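Local coordinates for protein putative pectin lyase (Geobacillus virus E2, PDB 7CHU) that serves as a tailspike of a thermophilic bacteriophage and probably recognises, and perhaps cleaves, polysaccharide on the host cell, at residues S38-R43 against T52-D57; I114-T119 against V138-S143; I329-D334 against Y349-T354. One frame throughout, in Å; residues are numbered along the deposited sequence.

Interaction 1. Residues S38-R43 against T52-D57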
ATOM      1  N   SER A  38     -40.978  50.480  -9.465  1.00 47.75           N
ATOM      2  CA  SER A  38     -41.113  49.225 -10.190  1.00 46.69           C
ATOM      3  C   SER A  38     -40.554  48.079  -9.354  1.00 41.64           C
ATOM      4  O   SER A  38     -39.557  48.234  -8.642  1.00 40.72           O
ATOM      5  CB  SER A  38     -40.406  49.306 -11.543  1.00 45.48           C
ATOM      6  OG  SER A  38     -40.974  50.322 -12.358  1.00 52.88           O
ATOM      7  N   GLY A  39     -41.226  46.929  -9.420  1.00 41.50           N
ATOM      8  CA  GLY A  39     -40.852  45.763  -8.644  1.00 38.00           C
ATOM      9  C   GLY A  39     -41.524  45.653  -7.293  1.00 35.50           C
ATOM     10  O   GLY A  39     -41.409  44.609  -6.645  1.00 31.39           O
ATOM     11  N   SER A  40     -42.236  46.688  -6.856  1.00 38.66           N
ATOM     12  CA  SER A  40     -42.940  46.625  -5.585  1.00 34.28           C
ATOM     13  C   SER A  40     -44.079  45.621  -5.663  1.00 35.62           C
ATOM     14  O   SER A  40     -44.769  45.516  -6.683  1.00 34.31           O
ATOM     15  CB  SER A  40     -43.459  48.014  -5.207  1.00 42.07           C
ATOM     16  OG  SER A  40     -42.392  48.952  -5.179  1.00 39.91           O
ATOM     17  N   VAL A  41     -44.247  44.860  -4.581  1.00 33.27           N
ATOM     18  CA  VAL A  41     -45.243  43.801  -4.480  1.00 35.00           C
ATOM     19  C   VAL A  41     -46.179  44.171  -3.336  1.00 42.20           C
ATOM     20  O   VAL A  41     -45.723  44.461  -2.222  1.00 42.46           O
ATOM     21  CB  VAL A  41     -44.588  42.426  -4.253  1.00 37.90           C
ATOM     22  CG1 VAL A  41     -45.612  41.381  -3.870  1.00 34.21           C
ATOM     23  CG2 VAL A  41     -43.838  41.982  -5.506  1.00 33.94           C
ATOM     24  N   TYR A  42     -47.480  44.184  -3.612  1.00 42.09           N
ATOM     25  CA  TYR A  42     -48.472  44.612  -2.638  1.00 47.27           C
ATOM     26  C   TYR A  42     -49.382  43.442  -2.310  1.00 46.76           C
ATOM     27  O   TYR A  42     -49.728  42.640  -3.187  1.00 41.99           O
ATOM     28  CB  TYR A  42     -49.282  45.822  -3.152  1.00 46.65           C
ATOM     29  CG  TYR A  42     -48.422  47.050  -3.419  1.00 50.50           C
ATOM     30  CD1 TYR A  42     -48.213  48.019  -2.436  1.00 49.71           C
ATOM     31  CD2 TYR A  42     -47.806  47.229  -4.649  1.00 48.41           C
ATOM     32  CE1 TYR A  42     -47.416  49.134  -2.689  1.00 48.34           C
ATOM     33  CE2 TYR A  42     -47.016  48.333  -4.908  1.00 47.06           C
ATOM     34  CZ  TYR A  42     -46.819  49.279  -3.930  1.00 50.13           C
ATOM     35  OH  TYR A  42     -46.020  50.366  -4.219  1.00 46.67           O
ATOM     36  N   ARG A  43     -49.739  43.329  -1.036  1.00 46.21           N
ATOM     37  CA  ARG A  43     -50.615  42.269  -0.565  1.00 45.98           C
ATOM     38  C   ARG A  43     -51.823  42.896   0.107  1.00 52.00           C
ATOM     39  O   ARG A  43     -51.674  43.779   0.957  1.00 49.04           O
ATOM     40  CB  ARG A  43     -49.890  41.352   0.407  1.00 46.12           C
ATOM     41  CG  ARG A  43     -50.782  40.334   1.084  1.00 47.42           C
ATOM     42  CD  ARG A  43     -49.994  39.601   2.159  1.00 53.00           C
ATOM     43  NE  ARG A  43     -50.826  38.685   2.926  1.00 48.95           N
ATOM     44  CZ  ARG A  43     -51.101  37.445   2.544  1.00 48.61           C
ATOM     45  NH1 ARG A  43     -50.607  36.983   1.403  1.00 52.32           N
ATOM     46  NH2 ARG A  43     -51.869  36.672   3.300  1.00 51.43           N
ATOM     47  N   THR A  52     -45.369  44.684   0.708  1.00 48.88           N
ATOM     48  CA  THR A  52     -44.710  43.609   1.448  1.00 47.01           C
ATOM     49  C   THR A  52     -43.351  43.220   0.886  1.00 49.07           C
ATOM     50  O   THR A  52     -42.464  42.832   1.657  1.00 46.13           O
ATOM     51  CB  THR A  52     -45.594  42.353   1.487  1.00 47.13           C
ATOM     52  OG1 THR A  52     -45.654  41.758   0.180  1.00 45.54           O
ATOM     53  CG2 THR A  52     -47.000  42.698   1.962  1.00 48.28           C
ATOM     54  N   GLN A  53     -43.158  43.284  -0.432  1.00 40.35           N
ATOM     55  CA  GLN A  53     -41.912  42.819  -1.029  1.00 42.60           C
ATOM     56  C   GLN A  53     -41.503  43.769  -2.143  1.00 41.43           C
ATOM     57  O   GLN A  53     -42.311  44.554  -2.645  1.00 36.43           O
ATOM     58  CB  GLN A  53     -42.039  41.376  -1.554  1.00 35.97           C
ATOM     59  CG  GLN A  53     -42.590  40.381  -0.527  1.00 37.80           C
ATOM     60  CD  GLN A  53     -42.780  38.977  -1.083  1.00 39.10           C
ATOM     61  OE1 GLN A  53     -41.813  38.312  -1.432  1.00 38.83           O
ATOM     62  NE2 GLN A  53     -44.023  38.514  -1.133  1.00 35.35           N
ATOM     63  N   LYS A  54     -40.227  43.699  -2.524  1.00 38.30           N
ATOM     64  CA  LYS A  54     -39.710  44.607  -3.540  1.00 38.67           C
ATOM     65  C   LYS A  54     -38.488  43.997  -4.205  1.00 39.35           C
ATOM     66  O   LYS A  54     -37.571  43.538  -3.522  1.00 38.16           O
ATOM     67  CB  LYS A  54     -39.349  45.962  -2.929  1.00 42.54           C
ATOM     68  CG  LYS A  54     -39.581  47.146  -3.835  1.00 39.85           C
ATOM     69  CD  LYS A  54     -38.307  47.954  -4.052  1.00 50.14           C
ATOM     70  CE  LYS A  54     -38.551  49.119  -5.026  1.00 46.41           C
ATOM     71  NZ  LYS A  54     -37.276  49.731  -5.520  1.00 47.39           N
ATOM     72  N   HIS A  55     -38.476  44.003  -5.531  1.00 32.60           N
ATOM     73  CA  HIS A  55     -37.298  43.638  -6.303  1.00 37.10           C
ATOM     74  C   HIS A  55     -36.551  44.903  -6.724  1.00 37.30           C
ATOM     75  O   HIS A  55     -37.093  45.730  -7.466  1.00 39.59           O
ATOM     76  CB  HIS A  55     -37.699  42.814  -7.524  1.00 34.27           C
ATOM     77  CG  HIS A  55     -36.578  42.607  -8.487  1.00 33.68           C
ATOM     78  ND1 HIS A  55     -35.737  41.516  -8.418  1.00 32.95           N
ATOM     79  CD2 HIS A  55     -36.135  43.365  -9.522  1.00 29.12           C
ATOM     80  CE1 HIS A  55     -34.837  41.602  -9.385  1.00 33.89           C
ATOM     81  NE2 HIS A  55     -35.054  42.714 -10.066  1.00 31.02           N
ATOM     82  N   ASN A  56     -35.303  45.046  -6.267  1.00 41.53           N
ATOM     83  CA  ASN A  56     -34.463  46.192  -6.611  1.00 43.73           C
ATOM     84  C   ASN A  56     -33.508  45.792  -7.732  1.00 40.17           C
ATOM     85  O   ASN A  56     -32.627  44.945  -7.524  1.00 42.14           O
ATOM     86  CB  ASN A  56     -33.681  46.697  -5.390  1.00 40.49           C
ATOM     87  CG  ASN A  56     -32.766  47.910  -5.707  1.00 49.71           C
ATOM     88  OD1 ASN A  56     -32.495  48.242  -6.870  1.00 50.36           O
ATOM     89  ND2 ASN A  56     -32.310  48.583  -4.654  1.00 51.00           N
ATOM     90  N   ASP A  57     -33.673  46.424  -8.906  1.00 30.54           N
ATOM     91  CA  ASP A  57     -32.799  46.178 -10.051  1.00 34.48           C
ATOM     92  C   ASP A  57     -31.357  46.575  -9.754  1.00 38.62           C
ATOM     93  O   ASP A  57     -30.422  45.936 -10.258  1.00 36.06           O
ATOM     94  CB  ASP A  57     -33.301  46.948 -11.289  1.00 37.83           C
ATOM     95  CG  ASP A  57     -34.398  46.196 -12.090  1.00 39.48           C
ATOM     96  OD1 ASP A  57     -34.707  45.013 -11.824  1.00 37.11           O
ATOM     97  OD2 ASP A  57     -34.966  46.802 -13.020  1.00 42.01           O
TER
HETATM   98  O   HOH W   1     -36.727  47.284  -9.562  1.00 34.70           O

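Interaction 2. Residues I114-T119 against V138-S143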
ATOM      1  N   ILE A 114      -9.709  23.491 -12.389  1.00 16.81           N
ATOM      2  CA  ILE A 114     -10.532  22.320 -12.674  1.00 16.35           C
ATOM      3  C   ILE A 114     -11.478  22.648 -13.815  1.00 15.53           C
ATOM      4  O   ILE A 114     -12.073  23.735 -13.847  1.00 13.05           O
ATOM      5  CB  ILE A 114     -11.329  21.872 -11.426  1.00 18.05           C
ATOM      6  CG1 ILE A 114     -10.401  21.322 -10.335  1.00 22.12           C
ATOM      7  CG2 ILE A 114     -12.403  20.841 -11.803  1.00 13.94           C
ATOM      8  CD1 ILE A 114     -11.159  20.771  -9.096  1.00 23.71           C
ATOM      9  N   VAL A 115     -11.631  21.704 -14.744  1.00 11.39           N
ATOM     10  CA  VAL A 115     -12.732  21.674 -15.699  1.00 12.09           C
ATOM     11  C   VAL A 115     -13.701  20.588 -15.245  1.00 15.58           C
ATOM     12  O   VAL A 115     -13.366  19.396 -15.242  1.00 14.03           O
ATOM     13  CB  VAL A 115     -12.239  21.401 -17.124  1.00 13.76           C
ATOM     14  CG1 VAL A 115     -13.450  21.257 -18.065  1.00 13.52           C
ATOM     15  CG2 VAL A 115     -11.313  22.527 -17.594  1.00 13.60           C
ATOM     16  N   TYR A 116     -14.913  20.980 -14.867  1.00 12.43           N
ATOM     17  CA  TYR A 116     -15.830  20.077 -14.191  1.00 13.86           C
ATOM     18  C   TYR A 116     -16.918  19.622 -15.151  1.00 15.71           C
ATOM     19  O   TYR A 116     -17.521  20.452 -15.847  1.00 14.43           O
ATOM     20  CB  TYR A 116     -16.467  20.752 -12.978  1.00 11.70           C
ATOM     21  CG  TYR A 116     -17.455  19.817 -12.335  1.00 13.37           C
ATOM     22  CD1 TYR A 116     -17.014  18.700 -11.636  1.00 14.53           C
ATOM     23  CD2 TYR A 116     -18.824  20.011 -12.477  1.00 16.32           C
ATOM     24  CE1 TYR A 116     -17.926  17.808 -11.045  1.00 17.42           C
ATOM     25  CE2 TYR A 116     -19.736  19.131 -11.901  1.00 19.12           C
ATOM     26  CZ  TYR A 116     -19.286  18.038 -11.188  1.00 17.21           C
ATOM     27  OH  TYR A 116     -20.198  17.164 -10.621  1.00 25.33           O
ATOM     28  N   PHE A 117     -17.167  18.313 -15.174  1.00 15.25           N
ATOM     29  CA  PHE A 117     -18.165  17.686 -16.052  1.00 15.22           C
ATOM     30  C   PHE A 117     -19.290  17.158 -15.168  1.00 13.60           C
ATOM     31  O   PHE A 117     -19.097  16.126 -14.498  1.00 16.33           O
ATOM     32  CB  PHE A 117     -17.567  16.516 -16.861  1.00 12.44           C
ATOM     33  CG  PHE A 117     -16.479  16.885 -17.832  1.00 12.33           C
ATOM     34  CD1 PHE A 117     -15.245  17.339 -17.391  1.00 12.96           C
ATOM     35  CD2 PHE A 117     -16.666  16.696 -19.188  1.00 12.28           C
ATOM     36  CE1 PHE A 117     -14.248  17.663 -18.296  1.00 11.95           C
ATOM     37  CE2 PHE A 117     -15.671  17.016 -20.114  1.00 11.55           C
ATOM     38  CZ  PHE A 117     -14.460  17.503 -19.666  1.00 12.01           C
ATOM     39  N   PRO A 118     -20.468  17.780 -15.140  1.00 14.58           N
ATOM     40  CA  PRO A 118     -21.564  17.265 -14.306  1.00 16.42           C
ATOM     41  C   PRO A 118     -22.050  15.924 -14.825  1.00 18.61           C
ATOM     42  O   PRO A 118     -21.743  15.506 -15.947  1.00 16.65           O
ATOM     43  CB  PRO A 118     -22.671  18.331 -14.434  1.00 19.57           C
ATOM     44  CG  PRO A 118     -21.984  19.560 -15.015  1.00 18.28           C
ATOM     45  CD  PRO A 118     -20.850  19.021 -15.848  1.00 15.68           C
ATOM     46  N   THR A 119     -22.805  15.242 -13.963  1.00 14.30           N
ATOM     47  CA  THR A 119     -23.444  13.979 -14.317  1.00 14.98           C
ATOM     48  C   THR A 119     -24.001  14.027 -15.732  1.00 17.20           C
ATOM     49  O   THR A 119     -24.665  14.996 -16.114  1.00 15.55           O
ATOM     50  CB  THR A 119     -24.562  13.679 -13.327  1.00 17.57           C
ATOM     51  OG1 THR A 119     -23.980  13.449 -12.037  1.00 19.67           O
ATOM     52  CG2 THR A 119     -25.346  12.436 -13.763  1.00 18.61           C
ATOM     53  N   VAL A 138     -12.505  16.798 -14.049  1.00 14.27           N
ATOM     54  CA  VAL A 138     -13.189  16.199 -12.906  1.00 15.30           C
ATOM     55  C   VAL A 138     -14.658  16.020 -13.262  1.00 13.65           C
ATOM     56  O   VAL A 138     -15.302  16.970 -13.704  1.00 12.40           O
ATOM     57  CB  VAL A 138     -13.043  17.081 -11.651  1.00 16.50           C
ATOM     58  CG1 VAL A 138     -13.835  16.484 -10.469  1.00 12.41           C
ATOM     59  CG2 VAL A 138     -11.560  17.304 -11.312  1.00 14.96           C
ATOM     60  N   GLY A 139     -15.188  14.811 -13.056  1.00 15.32           N
ATOM     61  CA  GLY A 139     -16.598  14.536 -13.207  1.00 11.25           C
ATOM     62  C   GLY A 139     -17.299  14.283 -11.880  1.00 12.84           C
ATOM     63  O   GLY A 139     -16.750  14.480 -10.796  1.00 13.77           O
ATOM     64  N   ALA A 140     -18.545  13.832 -11.983  1.00 13.20           N
ATOM     65  CA  ALA A 140     -19.369  13.587 -10.803  1.00 15.17           C
ATOM     66  C   ALA A 140     -19.232  12.170 -10.246  1.00 16.17           C
ATOM     67  O   ALA A 140     -19.792  11.878  -9.181  1.00 16.50           O
ATOM     68  CB  ALA A 140     -20.835  13.861 -11.128  1.00 17.76           C
ATOM     69  N   GLY A 141     -18.489  11.297 -10.925  1.00 16.74           N
ATOM     70  CA  GLY A 141     -18.307   9.924 -10.505  1.00 15.82           C
ATOM     71  C   GLY A 141     -17.777   9.075 -11.643  1.00 16.02           C
ATOM     72  O   GLY A 141     -18.011   9.413 -12.812  1.00 16.13           O
ATOM     73  N   MET A 142     -17.080   7.972 -11.320  1.00 14.56           N
ATOM     74  CA  MET A 142     -16.405   7.145 -12.331  1.00 19.95           C
ATOM     75  C   MET A 142     -17.338   6.597 -13.414  1.00 21.27           C
ATOM     76  O   MET A 142     -16.851   6.158 -14.469  1.00 25.13           O
ATOM     77  CB  MET A 142     -15.686   5.969 -11.662  1.00 18.26           C
ATOM     78  CG  MET A 142     -14.535   5.377 -12.518  1.00 28.08           C
ATOM     79  SD  MET A 142     -13.591   4.074 -11.659  0.65 28.35           S
ATOM     80  CE  MET A 142     -14.075   4.466 -10.003  1.00  7.47           C
ATOM     81  N   SER A 143     -18.644   6.547 -13.171  1.00 17.15           N
ATOM     82  CA  SER A 143     -19.611   6.219 -14.216  1.00 14.19           C
ATOM     83  C   SER A 143     -20.667   7.293 -14.407  1.00 17.04           C
ATOM     84  O   SER A 143     -21.246   7.380 -15.501  1.00 16.42           O
ATOM     85  CB  SER A 143     -20.294   4.879 -13.884  1.00 16.11           C
ATOM     86  OG  SER A 143     -21.127   4.385 -14.923  1.00 18.68           O
TER

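Interaction 3. Residues I329-D334 against Y349-T354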
ATOM      1  N   ILE A 329       3.599 -12.477 -15.900  1.00 12.85           N
ATOM      2  CA  ILE A 329       4.543 -11.368 -16.005  1.00 13.66           C
ATOM      3  C   ILE A 329       5.695 -11.837 -16.879  1.00 13.99           C
ATOM      4  O   ILE A 329       6.461 -12.720 -16.477  1.00 15.56           O
ATOM      5  CB  ILE A 329       5.083 -10.894 -14.646  1.00 11.79           C
ATOM      6  CG1 ILE A 329       3.948 -10.587 -13.658  1.00 14.89           C
ATOM      7  CG2 ILE A 329       5.966  -9.633 -14.833  1.00 14.33           C
ATOM      8  CD1 ILE A 329       4.436 -10.229 -12.276  1.00 11.64           C
ATOM      9  N   LYS A 330       5.853 -11.223 -18.051  1.00 13.80           N
ATOM     10  CA  LYS A 330       6.949 -11.541 -18.966  1.00 11.37           C
ATOM     11  C   LYS A 330       7.985 -10.430 -18.849  1.00 14.49           C
ATOM     12  O   LYS A 330       7.725  -9.288 -19.243  1.00 16.24           O
ATOM     13  CB  LYS A 330       6.420 -11.672 -20.389  1.00 12.92           C
ATOM     14  CG  LYS A 330       7.356 -12.281 -21.381  1.00 17.66           C
ATOM     15  CD  LYS A 330       6.753 -12.190 -22.784  1.00 21.02           C
ATOM     16  CE  LYS A 330       6.876 -13.483 -23.569  1.00 30.00           C
ATOM     17  NZ  LYS A 330       5.865 -14.526 -23.149  1.00 33.42           N
ATOM     18  N   VAL A 331       9.136 -10.746 -18.260  1.00 14.15           N
ATOM     19  CA  VAL A 331      10.125  -9.738 -17.881  1.00 15.00           C
ATOM     20  C   VAL A 331      11.232  -9.693 -18.925  1.00 15.16           C
ATOM     21  O   VAL A 331      11.777 -10.736 -19.315  1.00 14.18           O
ATOM     22  CB  VAL A 331      10.723 -10.032 -16.492  1.00 16.66           C
ATOM     23  CG1 VAL A 331      11.801  -8.995 -16.134  1.00 11.19           C
ATOM     24  CG2 VAL A 331       9.621 -10.098 -15.414  1.00 13.27           C
ATOM     25  N   LYS A 332      11.597  -8.476 -19.338  1.00 13.43           N
ATOM     26  CA  LYS A 332      12.804  -8.202 -20.090  1.00 15.33           C
ATOM     27  C   LYS A 332      13.386  -6.968 -19.415  1.00 16.31           C
ATOM     28  O   LYS A 332      13.103  -5.829 -19.803  1.00 17.04           O
ATOM     29  CB  LYS A 332      12.514  -7.970 -21.579  1.00 20.69           C
ATOM     30  CG  LYS A 332      13.753  -7.623 -22.451  1.00 22.82           C
ATOM     31  CD  LYS A 332      13.268  -7.153 -23.837  1.00 24.13           C
ATOM     32  CE  LYS A 332      14.408  -6.766 -24.761  1.00 29.97           C
ATOM     33  NZ  LYS A 332      15.100  -5.527 -24.329  1.00 30.91           N
ATOM     34  N   GLY A 333      14.198  -7.196 -18.396  1.00 15.04           N
ATOM     35  CA  GLY A 333      14.780  -6.100 -17.653  1.00 15.65           C
ATOM     36  C   GLY A 333      15.387  -6.572 -16.347  1.00 16.47           C
ATOM     37  O   GLY A 333      15.404  -7.766 -16.032  1.00 18.19           O
ATOM     38  N   ASP A 334      15.876  -5.598 -15.578  1.00 13.59           N
ATOM     39  CA  ASP A 334      16.699  -5.845 -14.403  1.00 14.80           C
ATOM     40  C   ASP A 334      16.095  -5.219 -13.160  1.00 16.77           C
ATOM     41  O   ASP A 334      15.516  -4.132 -13.222  1.00 14.25           O
ATOM     42  CB  ASP A 334      18.109  -5.273 -14.572  1.00 16.77           C
ATOM     43  CG  ASP A 334      18.816  -5.815 -15.803  1.00 21.27           C
ATOM     44  OD1 ASP A 334      18.501  -6.950 -16.215  1.00 19.54           O
ATOM     45  OD2 ASP A 334      19.677  -5.098 -16.358  1.00 20.70           O
ATOM     46  N   TYR A 349       4.767 -19.380 -17.369  1.00 17.61           N
ATOM     47  CA  TYR A 349       5.270 -19.148 -16.025  1.00 18.67           C
ATOM     48  C   TYR A 349       4.479 -18.030 -15.352  1.00 20.39           C
ATOM     49  O   TYR A 349       3.902 -17.168 -16.020  1.00 16.87           O
ATOM     50  CB  TYR A 349       6.740 -18.754 -16.063  1.00 17.04           C
ATOM     51  CG  TYR A 349       7.609 -19.755 -16.773  1.00 18.02           C
ATOM     52  CD1 TYR A 349       8.093 -20.862 -16.097  1.00 16.80           C
ATOM     53  CD2 TYR A 349       7.970 -19.581 -18.123  1.00 17.81           C
ATOM     54  CE1 TYR A 349       8.920 -21.789 -16.726  1.00 18.46           C
ATOM     55  CE2 TYR A 349       8.799 -20.508 -18.773  1.00 18.21           C
ATOM     56  CZ  TYR A 349       9.257 -21.609 -18.065  1.00 19.20           C
ATOM     57  OH  TYR A 349      10.071 -22.538 -18.671  1.00 24.79           O
ATOM     58  N   PHE A 350       4.472 -18.047 -14.010  1.00 14.52           N
ATOM     59  CA  PHE A 350       4.004 -16.874 -13.281  1.00 17.39           C
ATOM     60  C   PHE A 350       4.882 -15.682 -13.624  1.00 16.84           C
ATOM     61  O   PHE A 350       4.378 -14.602 -13.945  1.00 15.30           O
ATOM     62  CB  PHE A 350       4.008 -17.094 -11.764  1.00 13.32           C
ATOM     63  CG  PHE A 350       3.072 -18.186 -11.288  1.00 16.08           C
ATOM     64  CD1 PHE A 350       2.001 -18.607 -12.067  1.00 12.22           C
ATOM     65  CD2 PHE A 350       3.279 -18.789 -10.048  1.00 16.07           C
ATOM     66  CE1 PHE A 350       1.160 -19.614 -11.625  1.00 13.35           C
ATOM     67  CE2 PHE A 350       2.435 -19.791  -9.586  1.00 18.44           C
ATOM     68  CZ  PHE A 350       1.375 -20.211 -10.377  1.00 18.05           C
ATOM     69  N   VAL A 351       6.205 -15.875 -13.570  1.00 15.09           N
ATOM     70  CA  VAL A 351       7.201 -14.837 -13.853  1.00 14.55           C
ATOM     71  C   VAL A 351       8.241 -15.445 -14.787  1.00 16.99           C
ATOM     72  O   VAL A 351       8.955 -16.381 -14.407  1.00 15.09           O
ATOM     73  CB  VAL A 351       7.882 -14.293 -12.581  1.00 17.11           C
ATOM     74  CG1 VAL A 351       8.918 -13.244 -12.923  1.00 15.17           C
ATOM     75  CG2 VAL A 351       6.853 -13.683 -11.572  1.00 13.90           C
ATOM     76  N   ASN A 352       8.324 -14.915 -16.006  1.00 15.30           N
ATOM     77  CA  ASN A 352       9.240 -15.399 -17.033  1.00 14.89           C
ATOM     78  C   ASN A 352      10.346 -14.358 -17.160  1.00 16.19           C
ATOM     79  O   ASN A 352      10.135 -13.292 -17.737  1.00 15.48           O
ATOM     80  CB  ASN A 352       8.503 -15.613 -18.350  1.00 14.03           C
ATOM     81  CG  ASN A 352       9.360 -16.331 -19.397  1.00 20.50           C
ATOM     82  OD1 ASN A 352      10.536 -16.609 -19.157  1.00 18.17           O
ATOM     83  ND2 ASN A 352       8.764 -16.626 -20.557  1.00 14.22           N
ATOM     84  N   LEU A 353      11.510 -14.651 -16.588  1.00 12.35           N
ATOM     85  CA  LEU A 353      12.663 -13.760 -16.661  1.00 13.99           C
ATOM     86  C   LEU A 353      13.386 -14.068 -17.977  1.00 16.66           C
ATOM     87  O   LEU A 353      14.166 -15.023 -18.065  1.00 15.24           O
ATOM     88  CB  LEU A 353      13.545 -13.939 -15.430  1.00 14.66           C
ATOM     89  CG  LEU A 353      12.804 -13.791 -14.072  1.00 16.83           C
ATOM     90  CD1 LEU A 353      13.661 -14.140 -12.882  1.00 18.17           C
ATOM     91  CD2 LEU A 353      12.217 -12.371 -13.893  1.00 13.02           C
ATOM     92  N   THR A 354      13.101 -13.275 -19.019  1.00 15.14           N
ATOM     93  CA  THR A 354      13.607 -13.576 -20.355  1.00 15.33           C
ATOM     94  C   THR A 354      14.964 -12.922 -20.617  1.00 16.70           C
ATOM     95  O   THR A 354      15.336 -11.917 -20.000  1.00 13.24           O
ATOM     96  CB  THR A 354      12.621 -13.134 -21.447  1.00 18.15           C
ATOM     97  OG1 THR A 354      12.629 -11.714 -21.568  1.00 17.24           O
ATOM     98  CG2 THR A 354      11.210 -13.596 -21.142  1.00 16.90           C
TER

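Interaction 1. Residues S38-R43 against T52-D57
His55, whose backbone N-H goes to Gly39 O, has Asp57 OD1 at the edge of its imidazole, in the ring plane, 2.9 Å from NE2, a weak bond bent to 125° at the hydrogen. His55 of the third subunit meets this ring edge-to-face. Nearby, one water donates to Ser38 O and His55 O and accepts from Asp57 N, tying Ser38 to the loop 55-57 beyond the last ladder bond. The rest is an antiparallel ladder with a classic beta bulge. Val41 N reaches Gln53 O at 2.8 Å, while Val41 O faces both Thr52 N at 3.0 Å and, more weakly, Gln53 N at 3.3 Å. Val41 CB rests 3.9 Å from Gln53 CB. With CG2 anti to the carbonyl carbon, Thr52 brings that methyl 3.5 Å from Arg43 CB. On the face opposite Val41 and Gln53, Lys54 CG lies 3.6 Å from Ser40 OG, a hydroxyl held by Asn37 O; the bend at chi2 (-123°) folds the chain back, with Lys54 CE 3.8 Å from that OG. The strands form hairpin 40-45/48-54; strand 27-30 pairs with the far side of 40-45, and Trp6 and Met30 of the second subunit pack on Thr52 and Gln53.

Interaction 2. Residues I114-T119 against V138-S143
Tyr116 and Val138 pair in parallel register, their CA atoms 4.9 Å apart, where two successive coils of a right-handed parallel beta-helix lie one above the other, the fold of the pectate-lyase-like family. Val138 is gripped at both ends: its N-H runs almost straight (174°) to Val115 O at 3.0 Å, and its O takes Phe117 N at 2.7 Å within the carbonyl plane. That same oxygen is also approached by the two aromatic residues. Tyr116 CD1 comes within 3.2 Å of it, and the Phe117 ring presents an edge, with the oxygen near the ring plane. Beside the ladder the Ile114 and Val138 side chains cross at a slant, CG2 to CG2 at 3.7 Å. Tyr116 holds CG anti to its backbone N (chi1 178°), which lays the ring forward along the neighbouring strand, past Gly139 O, 3.5 Å from CE1. Phe117 and Val115 turn to the other face, where Ile94 packs on Phe117 and Ile98 on Val115, both from helix 91-99. Beyond strand 113-117, Thr119 OG1 donates to Gly112 O of the third subunit. Just past the end of strand 135-139, the Ala140 methyl touches two hydroxyl oxygens of the other segment, CB 3.3 Å from Thr119 OG1 and 3.4 Å from Tyr116 OH.

Interaction 3. Residues I329-D334 against Y349-T354
Val331 and Leu353 lie side by side on the apolar face of two parallel strands, pointing the same way, with Val331 CG2 3.8 Å from Leu353 CD2. The same methyl is 4.1 Å from Val351 CG1, and Phe343 of strand 342-346 packs against Ile329 and Val351, making this the close, buried half of the contact. The backbone ladder itself is regular: Phe350 O accepts from Ile329 N, Ile329 O from Asn352 N at 2.9 Å, and Asn352 O from Val331 N at 2.8 Å. Its last step is doubled. Val331 O takes two bonds from Thr354, one from the backbone N at 2.9 Å and one from OG1 at 2.6 Å; chi1 of 73° sets that hydroxyl between the backbone N and the carbonyl carbon, where it can reach across. The opposite face, with Lys330 and Asn352, is looser and partly open to solvent; Thr354 closes the end of the contact beside it. Here the Lys330 and Thr354 side chains cross at about a right angle, touching at CG and CG2 4.1 Å apart. Asp327 OD2 holds two polar ends together, by a salt bridge from Lys330 NZ and a hydrogen bond from Asn352 ND2. An apolar row turned inward and polar side chains turned outward, stacked in register between coils, are characteristic of a parallel beta-helix, right-handed as in the pectate-lyase-like family.

How the interactions relate
The three contacts follow one another along the elongated chain. Interaction 1 sits in the N-terminal head, joined through helix 60-70 to the beta-helix where interactions 2 and 3 lie. Centres of interactions 1 and 2 are 40 Å apart, with about 26 Å between nearest atoms, yet both touch the third subunit. Interactions 2 and 3 are 38 Å apart between centres and belong to one series of parallel strand pairings, running through strands 169-175, 187-195, 212-215, 240-243, 268-271 and 307-309. Interaction 3, 78 Å from interaction 1 between centres, is touched by no other subunit. The antiparallel hairpin thus contrasts with two parallel pairings between neighbouring coils of the shaft.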